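Local structure of beta-hexosaminidase (Neisseria gonorrhoeae, 6JTJ) at residues C[194-197]-C[198-202]; C[355-359]-C[360-364]. The protein probably takes part in peptidoglycan recycling, cleaving terminal beta-1,4-linked N-acetylglucosamine from peptide-linked cell-wall fragments as a family 3 glycoside hydrolase. All coordinates share one frame; numbering follows the deposited sequence.

Contact 1 comes first along the chain, on the C-terminal half of helix 186-202, and contact 2 follows much later, where the loop after helix 346-352 turns into helix 359-367. Their centres lie about 17 Å apart, and the two touch where CD1 of L357 packs 3.8 Å from O of K202, at the end of the earlier helix. Helix 136-155 is a shared neighbour: L200 of contact 1 and V362 of contact 2 both rest on it. The loop and the start of helix 359-367 thus pack against helices 136-155 and 186-202, in the outer helical layer round the parallel-stranded barrel core of this family 3 enzyme, with contact 1 the more deeply placed and contact 2 at the surface.

Contact 1: residues C[194-197]-C[198-202]; sequences LALQ and KGLAK
L196 and L200 sit one turn apart on an alpha-helix, the last two turns of helix 186-202 in the glycoside hydrolase family 3 N-terminal domain. Their side chains form an i/i+4 apolar pair on the buried face, CD2 of L196 lying 4.2 Å from CD1 of L200. CG of L200 is anti to its own carbonyl carbon (chi1 -67°), which lays it over the preceding turn, 3.4 Å from O of L196. That same oxygen accepts the backbone N-H of L200 at 2.8 Å, the shortest of the four i to i+4 bonds joining 194-197 to 198-202. Outside the helix, L200 packs on L150 and A151 of helix 136-155, while L196 meets P165. L194, on another flank, is buried against helix 242-249. Beside it, Q197 touches M247 of that helix as well as E250 and M252; CG anti to the backbone N (chi1 174°) and an extended chain carry its amide out to S207, whose hydroxyl is hydrogen-bonded to OE1.

The side bearing K198 and A201 is much looser. K198 is exposed and touches the preceding turn with the root of its chain, CG passing 3.6 Å from O of L194. At A201, N donates to O of Q197 at 3.0 Å, the methyl CB of A201 lying 3.7 Å from that oxygen.

Contact 2: residues C[355-359]-C[360-364]; sequences NSLGH and EAVQA
The imidazole of H359 and the side chain of Q363 meet one turn apart on the exposed face of helix 359-367. CB of Q363 lies 3.9 Å from O of H359, the oxygen that accepts the backbone N-H of Q363 in a nearly straight bond (169°). A chi1 of -68° steps CG back toward H359, over one face of the ring and 4.2 Å from its centroid, as a CH-pi contact; the extended chain then leads outward. CD reaches CE1 of H359 at 3.5 Å, and at the tip NE2 of Q363 comes closer to the same ring carbon, at 3.2 Å. OE1 stands farther off, 4.0 Å from CE1 of H359, so the NH2 end of the amide is the nearer one. Amide and ring planes are inclined by 49°, not stacked flat. K86 of helix 82-94 touches both side chains.

On the inner side, CG2 of V362 packs 3.6 Å from CB of L357, and V362 also rests on T152 and S155 of helix 136-155. In the loop, OD1 of N355 takes the backbone N-H of L357 at 2.9 Å, an Asx turn. Separately, G358 is the N-cap, its carbonyl accepting N of V362 in the helix's first i to i+4 bond.

Contact 1: residues C[194-197]-C[198-202]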
ATOM      1  N   LEU C 194      -9.183 -20.599  -8.082  1.00 24.75           N
ATOM      2  CA  LEU C 194     -10.176 -21.674  -7.993  1.00 26.39           C
ATOM      3  C   LEU C 194      -9.715 -22.827  -7.115  1.00 25.68           C
ATOM      4  O   LEU C 194     -10.477 -23.360  -6.300  1.00 24.78           O
ATOM      5  CB  LEU C 194     -10.523 -22.197  -9.387  1.00 27.25           C
ATOM      6  CG  LEU C 194     -11.323 -21.251 -10.273  1.00 27.17           C
ATOM      7  CD1 LEU C 194     -11.299 -21.731 -11.723  1.00 29.70           C
ATOM      8  CD2 LEU C 194     -12.760 -21.135  -9.782  1.00 28.83           C
ATOM      9  N   ALA C 195      -8.433 -23.161  -7.214  1.00 26.50           N
ATOM     10  CA  ALA C 195      -7.851 -24.199  -6.355  1.00 24.74           C
ATOM     11  C   ALA C 195      -7.797 -23.762  -4.910  1.00 26.08           C
ATOM     12  O   ALA C 195      -8.054 -24.558  -3.977  1.00 25.34           O
ATOM     13  CB  ALA C 195      -6.450 -24.556  -6.844  1.00 26.38           C
ATOM     14  N   LEU C 196      -7.422 -22.506  -4.681  1.00 25.27           N
ATOM     15  CA  LEU C 196      -7.430 -22.000  -3.306  1.00 24.74           C
ATOM     16  C   LEU C 196      -8.850 -22.069  -2.763  1.00 22.48           C
ATOM     17  O   LEU C 196      -9.064 -22.447  -1.608  1.00 23.21           O
ATOM     18  CB  LEU C 196      -6.926 -20.551  -3.255  1.00 25.79           C
ATOM     19  CG  LEU C 196      -6.777 -19.997  -1.828  1.00 26.78           C
ATOM     20  CD1 LEU C 196      -5.385 -20.251  -1.271  1.00 27.24           C
ATOM     21  CD2 LEU C 196      -7.058 -18.508  -1.808  1.00 26.18           C
ATOM     22  N   GLN C 197      -9.811 -21.668  -3.589  1.00 23.37           N
ATOM     23  CA  GLN C 197     -11.227 -21.624  -3.186  1.00 23.25           C
ATOM     24  C   GLN C 197     -11.733 -22.999  -2.712  1.00 24.12           C
ATOM     25  O   GLN C 197     -12.410 -23.098  -1.689  1.00 25.78           O
ATOM     26  CB  GLN C 197     -12.079 -21.082  -4.344  1.00 23.86           C
ATOM     27  CG  GLN C 197     -13.585 -21.114  -4.097  1.00 25.43           C
ATOM     28  CD  GLN C 197     -14.357 -20.324  -5.127  1.00 25.00           C
ATOM     29  OE1 GLN C 197     -14.780 -19.193  -4.865  1.00 26.74           O
ATOM     30  NE2 GLN C 197     -14.496 -20.880  -6.331  1.00 24.92           N
ATOM     31  N   LYS C 198     -11.362 -24.054  -3.428  1.00 25.47           N
ATOM     32  CA  LYS C 198     -11.701 -25.436  -3.014  1.00 25.57           C
ATOM     33  C   LYS C 198     -11.066 -25.811  -1.691  1.00 25.70           C
ATOM     34  O   LYS C 198     -11.701 -26.427  -0.834  1.00 25.92           O
ATOM     35  CB  LYS C 198     -11.252 -26.436  -4.078  1.00 27.42           C
ATOM     36  CG  LYS C 198     -12.118 -26.424  -5.316  1.00 29.07           C
ATOM     37  CD  LYS C 198     -11.734 -27.523  -6.300  1.00 32.57           C
ATOM     38  CE  LYS C 198     -12.254 -27.189  -7.674  1.00 32.59           C
ATOM     39  NZ  LYS C 198     -11.352 -27.713  -8.728  1.00 33.34           N
ATOM     40  N   GLY C 199      -9.822 -25.377  -1.483  1.00 25.75           N
ATOM     41  CA  GLY C 199      -9.166 -25.548  -0.192  1.00 23.94           C
ATOM     42  C   GLY C 199      -9.891 -24.847   0.933  1.00 25.55           C
ATOM     43  O   GLY C 199     -10.084 -25.414   2.023  1.00 25.13           O
ATOM     44  N   LEU C 200     -10.270 -23.586   0.694  1.00 25.00           N
ATOM     45  CA  LEU C 200     -11.006 -22.814   1.692  1.00 23.60           C
ATOM     46  C   LEU C 200     -12.277 -23.551   2.093  1.00 23.74           C
ATOM     47  O   LEU C 200     -12.626 -23.588   3.271  1.00 24.47           O
ATOM     48  CB  LEU C 200     -11.367 -21.411   1.144  1.00 25.18           C
ATOM     49  CG  LEU C 200     -10.213 -20.421   0.864  1.00 24.44           C
ATOM     50  CD1 LEU C 200     -10.745 -19.192   0.154  1.00 24.47           C
ATOM     51  CD2 LEU C 200      -9.495 -20.033   2.149  1.00 23.81           C
ATOM     52  N   ALA C 201     -13.006 -24.055   1.102  1.00 26.59           N
ATOM     53  CA  ALA C 201     -14.293 -24.731   1.354  1.00 28.48           C
ATOM     54  C   ALA C 201     -14.097 -25.987   2.207  1.00 31.11           C
ATOM     55  O   ALA C 201     -14.906 -26.285   3.073  1.00 29.01           O
ATOM     56  CB  ALA C 201     -14.972 -25.065   0.038  1.00 28.06           C
ATOM     57  N   LYS C 202     -12.991 -26.694   2.009  1.00 34.80           N
ATOM     58  CA  LYS C 202     -12.651 -27.801   2.915  1.00 35.89           C
ATOM     59  C   LYS C 202     -12.513 -27.333   4.341  1.00 38.08           C
ATOM     60  O   LYS C 202     -12.892 -28.051   5.268  1.00 40.37           O
ATOM     61  CB  LYS C 202     -11.368 -28.481   2.486  1.00 41.04           C
ATOM     62  CG  LYS C 202     -11.628 -29.635   1.565  1.00 44.64           C
ATOM     63  CD  LYS C 202     -10.346 -30.231   1.037  1.00 46.64           C
ATOM     64  CE  LYS C 202     -10.597 -31.082  -0.183  1.00 47.18           C
ATOM     65  NZ  LYS C 202     -11.892 -31.812  -0.188  1.00 48.91           N
TER

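Contact 2: residues C[355-359]-C[360-364]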
ATOM      1  N   ASN C 355     -19.847 -19.952   8.156  1.00 32.03           N
ATOM      2  CA  ASN C 355     -18.943 -21.084   8.175  1.00 34.06           C
ATOM      3  C   ASN C 355     -19.740 -22.385   8.147  1.00 36.50           C
ATOM      4  O   ASN C 355     -20.761 -22.504   8.823  1.00 37.04           O
ATOM      5  CB  ASN C 355     -18.057 -21.076   9.410  1.00 32.79           C
ATOM      6  CG  ASN C 355     -16.780 -21.859   9.189  1.00 34.92           C
ATOM      7  OD1 ASN C 355     -16.811 -23.077   9.112  1.00 33.42           O
ATOM      8  ND2 ASN C 355     -15.654 -21.165   9.111  1.00 32.31           N
ATOM      9  N   SER C 356     -19.284 -23.340   7.356  1.00 37.93           N
ATOM     10  CA  SER C 356     -20.009 -24.582   7.183  1.00 43.41           C
ATOM     11  C   SER C 356     -19.563 -25.685   8.168  1.00 44.15           C
ATOM     12  O   SER C 356     -20.191 -26.720   8.223  1.00 45.65           O
ATOM     13  CB  SER C 356     -19.914 -25.041   5.710  1.00 44.34           C
ATOM     14  OG  SER C 356     -18.588 -25.379   5.362  1.00 45.94           O
ATOM     15  N   LEU C 357     -18.475 -25.478   8.916  1.00 42.28           N
ATOM     16  CA  LEU C 357     -17.967 -26.481   9.871  1.00 41.07           C
ATOM     17  C   LEU C 357     -18.286 -26.134  11.305  1.00 44.38           C
ATOM     18  O   LEU C 357     -18.104 -24.992  11.709  1.00 47.93           O
ATOM     19  CB  LEU C 357     -16.452 -26.592   9.768  1.00 42.61           C
ATOM     20  CG  LEU C 357     -15.823 -27.155   8.497  1.00 43.42           C
ATOM     21  CD1 LEU C 357     -14.322 -27.289   8.722  1.00 47.19           C
ATOM     22  CD2 LEU C 357     -16.414 -28.498   8.120  1.00 47.64           C
ATOM     23  N   GLY C 358     -18.746 -27.107  12.092  1.00 44.84           N
ATOM     24  CA  GLY C 358     -18.968 -26.880  13.529  1.00 43.03           C
ATOM     25  C   GLY C 358     -17.638 -26.824  14.260  1.00 43.16           C
ATOM     26  O   GLY C 358     -16.669 -27.432  13.830  1.00 39.04           O
ATOM     27  N   HIS C 359     -17.624 -26.141  15.399  1.00 45.30           N
ATOM     28  CA  HIS C 359     -16.402 -25.920  16.185  1.00 48.10           C
ATOM     29  C   HIS C 359     -15.709 -27.222  16.648  1.00 49.17           C
ATOM     30  O   HIS C 359     -14.492 -27.375  16.539  1.00 50.40           O
ATOM     31  CB  HIS C 359     -16.710 -25.030  17.395  1.00 46.86           C
ATOM     32  CG  HIS C 359     -15.543 -24.838  18.291  1.00 53.99           C
ATOM     33  ND1 HIS C 359     -15.400 -25.505  19.488  1.00 64.11           N
ATOM     34  CD2 HIS C 359     -14.425 -24.097  18.135  1.00 58.05           C
ATOM     35  CE1 HIS C 359     -14.252 -25.161  20.045  1.00 63.10           C
ATOM     36  NE2 HIS C 359     -13.640 -24.310  19.240  1.00 64.07           N
ATOM     37  N   GLU C 360     -16.497 -28.168  17.140  1.00 46.50           N
ATOM     38  CA  GLU C 360     -15.955 -29.457  17.571  1.00 45.04           C
ATOM     39  C   GLU C 360     -15.381 -30.237  16.385  1.00 40.19           C
ATOM     40  O   GLU C 360     -14.304 -30.823  16.479  1.00 39.69           O
ATOM     41  CB  GLU C 360     -17.046 -30.261  18.288  1.00 47.40           C
ATOM     42  CG  GLU C 360     -17.443 -29.648  19.616  1.00 48.86           C
ATOM     43  CD  GLU C 360     -18.842 -30.037  20.077  1.00 53.40           C
ATOM     44  OE1 GLU C 360     -19.352 -31.115  19.674  1.00 55.77           O
ATOM     45  OE2 GLU C 360     -19.424 -29.259  20.855  1.00 52.66           O
ATOM     46  N   ALA C 361     -16.109 -30.250  15.266  1.00 36.92           N
ATOM     47  CA  ALA C 361     -15.630 -30.909  14.072  1.00 36.55           C
ATOM     48  C   ALA C 361     -14.250 -30.370  13.683  1.00 40.80           C
ATOM     49  O   ALA C 361     -13.377 -31.112  13.244  1.00 39.76           O
ATOM     50  CB  ALA C 361     -16.619 -30.744  12.933  1.00 34.87           C
ATOM     51  N   VAL C 362     -14.063 -29.063  13.808  1.00 43.26           N
ATOM     52  CA  VAL C 362     -12.802 -28.466  13.414  1.00 47.28           C
ATOM     53  C   VAL C 362     -11.647 -28.841  14.367  1.00 47.34           C
ATOM     54  O   VAL C 362     -10.551 -29.173  13.911  1.00 40.52           O
ATOM     55  CB  VAL C 362     -12.895 -26.949  13.324  1.00 49.62           C
ATOM     56  CG1 VAL C 362     -11.551 -26.451  12.881  1.00 52.30           C
ATOM     57  CG2 VAL C 362     -13.956 -26.496  12.323  1.00 52.31           C
ATOM     58  N   GLN C 363     -11.890 -28.800  15.675  1.00 51.02           N
ATOM     59  CA  GLN C 363     -10.871 -29.260  16.644  1.00 54.67           C
ATOM     60  C   GLN C 363     -10.479 -30.737  16.373  1.00 49.51           C
ATOM     61  O   GLN C 363      -9.303 -31.109  16.395  1.00 52.44           O
ATOM     62  CB  GLN C 363     -11.352 -29.086  18.076  1.00 62.77           C
ATOM     63  CG  GLN C 363     -11.532 -27.642  18.641  1.00 76.10           C
ATOM     64  CD  GLN C 363     -11.967 -27.764  20.095  1.00 90.13           C
ATOM     65  OE1 GLN C 363     -12.578 -28.770  20.448  1.00103.57           O
ATOM     66  NE2 GLN C 363     -11.609 -26.802  20.959  1.00 95.42           N
ATOM     67  N   ALA C 364     -11.454 -31.565  16.025  1.00 45.10           N
ATOM     68  CA  ALA C 364     -11.152 -32.949  15.656  1.00 44.76           C
ATOM     69  C   ALA C 364     -10.221 -33.015  14.426  1.00 39.61           C
ATOM     70  O   ALA C 364      -9.218 -33.745  14.404  1.00 37.42           O
ATOM     71  CB  ALA C 364     -12.452 -33.724  15.397  1.00 44.10           C
TER